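PDB 3FS5: CDC25-like phosphatase YCH1 from Saccharomyces cerevisiae, which is a protein phosphatase related to single-domain rhodaneses and to the catalytic domain of Cdc25 phosphatases. Local coordinates for residues R106-T110 against A111-R115. Numbering follows the deposited sequence.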
loop_
_atom_site.group_PDB
_atom_site.type_symbol
_atom_site.label_atom_id
_atom_site.label_comp_id
_atom_site.label_asym_id
_atom_site.label_seq_id
_atom_site.Cartn_x
_atom_site.Cartn_y
_atom_site.Cartn_z
ATOM N N ARG A 106 4.458 14.577 -1.188
ATOM C CA ARG A 106 4.647 15.913 -1.727
ATOM C C ARG A 106 3.337 16.632 -2.046
ATOM O O ARG A 106 3.326 17.853 -2.200
ATOM C CB ARG A 106 5.542 15.858 -2.973
ATOM C CG ARG A 106 6.985 15.438 -2.682
ATOM C CD ARG A 106 7.650 16.419 -1.734
ATOM N NE ARG A 106 8.977 15.999 -1.281
ATOM C CZ ARG A 106 10.044 15.872 -2.066
ATOM N NH1 ARG A 106 11.202 15.489 -1.549
ATOM N NH2 ARG A 106 9.953 16.120 -3.365
ATOM N N SER A 107 2.235 15.890 -2.127
ATOM C CA SER A 107 0.946 16.503 -2.430
ATOM C C SER A 107 0.180 16.907 -1.175
ATOM O O SER A 107 -0.891 17.502 -1.269
ATOM C CB SER A 107 0.076 15.558 -3.273
ATOM O OG SER A 107 -0.485 14.524 -2.481
ATOM N N LEU A 108 0.733 16.591 -0.005
ATOM C CA LEU A 108 0.092 16.917 1.270
ATOM C C LEU A 108 0.468 18.302 1.789
ATOM O O LEU A 108 1.610 18.733 1.649
ATOM C CB LEU A 108 0.477 15.886 2.338
ATOM C CG LEU A 108 0.086 14.419 2.146
ATOM C CD1 LEU A 108 0.586 13.601 3.331
ATOM C CD2 LEU A 108 -1.416 14.301 2.018
ATOM N N ASP A 109 -0.498 18.994 2.391
ATOM C CA ASP A 109 -0.256 20.314 2.972
ATOM C C ASP A 109 0.397 20.094 4.327
ATOM O O ASP A 109 0.350 18.992 4.870
ATOM C CB ASP A 109 -1.565 21.075 3.192
ATOM C CG ASP A 109 -2.231 21.478 1.904
ATOM O OD1 ASP A 109 -1.590 22.201 1.111
ATOM O OD2 ASP A 109 -3.396 21.076 1.687
ATOM N N THR A 110 0.993 21.144 4.880
ATOM C CA THR A 110 1.641 21.032 6.179
ATOM C C THR A 110 0.636 20.578 7.239
ATOM O O THR A 110 1.001 19.920 8.216
ATOM C CB THR A 110 2.265 22.381 6.610
ATOM O OG1 THR A 110 1.241 23.380 6.697
ATOM C CG2 THR A 110 3.309 22.829 5.598
ATOM N N ALA A 111 -0.633 20.917 7.035
ATOM C CA ALA A 111 -1.685 20.544 7.975
ATOM C C ALA A 111 -2.100 19.082 7.815
ATOM O O ALA A 111 -2.583 18.456 8.759
ATOM C CB ALA A 111 -2.897 21.453 7.787
ATOM N N GLU A 112 -1.903 18.542 6.619
ATOM C CA GLU A 112 -2.266 17.160 6.335
ATOM C C GLU A 112 -1.110 16.192 6.604
ATOM O O GLU A 112 -1.300 14.975 6.617
ATOM C CB GLU A 112 -2.725 17.046 4.876
ATOM C CG GLU A 112 -3.782 18.078 4.505
ATOM C CD GLU A 112 -4.088 18.119 3.020
ATOM O OE1 GLU A 112 -3.135 18.194 2.215
ATOM O OE2 GLU A 112 -5.284 18.094 2.658
ATOM N N LEU A 113 0.084 16.733 6.821
ATOM C CA LEU A 113 1.250 15.900 7.081
ATOM C C LEU A 113 1.076 15.008 8.302
ATOM O O LEU A 113 1.588 13.891 8.332
ATOM C CB LEU A 113 2.501 16.761 7.269
ATOM C CG LEU A 113 3.226 17.258 6.015
ATOM C CD1 LEU A 113 4.469 18.036 6.430
ATOM C CD2 LEU A 113 3.614 16.071 5.136
ATOM N N SER A 114 0.350 15.498 9.303
ATOM C CA SER A 114 0.139 14.736 10.531
ATOM C C SER A 114 -0.997 13.718 10.447
ATOM O O SER A 114 -1.167 12.893 11.345
ATOM C CB SER A 114 -0.136 15.693 11.693
ATOM O OG SER A 114 -1.302 16.463 11.440
ATOM N N ARG A 115 -1.776 13.766 9.372
ATOM C CA ARG A 115 -2.895 12.843 9.230
ATOM C C ARG A 115 -2.564 11.471 8.650
ATOM O O ARG A 115 -3.395 10.560 8.696
ATOM C CB ARG A 115 -3.995 13.489 8.390
ATOM C CG ARG A 115 -4.729 14.604 9.114
ATOM C CD ARG A 115 -6.194 14.590 8.725
ATOM N NE ARG A 115 -6.500 15.540 7.673
ATOM C CZ ARG A 115 -7.576 15.484 6.898
ATOM N NH1 ARG A 115 -7.762 16.415 5.978
ATOM N NH2 ARG A 115 -8.446 14.487 7.018
#
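Glu112 OE1 is held by two partners: the backbone N-H of Asp109, with OE1 2.8 Å from Asp109 N, and Lys70 of helix 63-78, which forms a salt bridge. The first bond is nearly straight, at 165°, and uses the anti lone pair of OE1, the one turned away from OE2. The glutamate is directed back to this N-H by its first torsion (chi1 -51°), which sets CG beside its own backbone N and opposite the carbonyl carbon; a stretched-out chain then supplies the reach, running alongside the Asp109 side chain in the same sense.

That course brings two carboxylates together. Asp109 OD2 stands 2.9 Å from Glu112 OE1, with the carboxylate planes 32° apart. Both oxygens are acceptors, so the pair is likely to be costly if both groups are ionised; Lys70, also bonded to Ser107 O, probably offsets part of that charge. With an alanine here instead of Glu112, the Asp109 N-H would probably lose its acceptor and Lys70 this anionic mate.

The backbone closes the same turn. Glu112 N lies 2.9 Å from Asp109 O, approaching from well above the carbonyl plane, and Leu113 N adds a weak, bent bond to that oxygen at 3.0 Å. Leu108 and Leu113 make the apolar part, CB of the former 4.2 Å from CD2 of the latter; Met1 lies against Leu108 and Tyr4 against Leu113.

The i-to-i+3 bond, with helical backbone angles at Thr110 and Ala111, identifies a type I beta-turn over Asp109-Glu112. Helical angles continue to Arg115, whose N bonds Glu112 O, and the Glu112-to-Asp109 N-H bond resembles one half of a capping box, within the connection from helix 96-106 to strand 116-121 of the alpha/beta rhodanese fold.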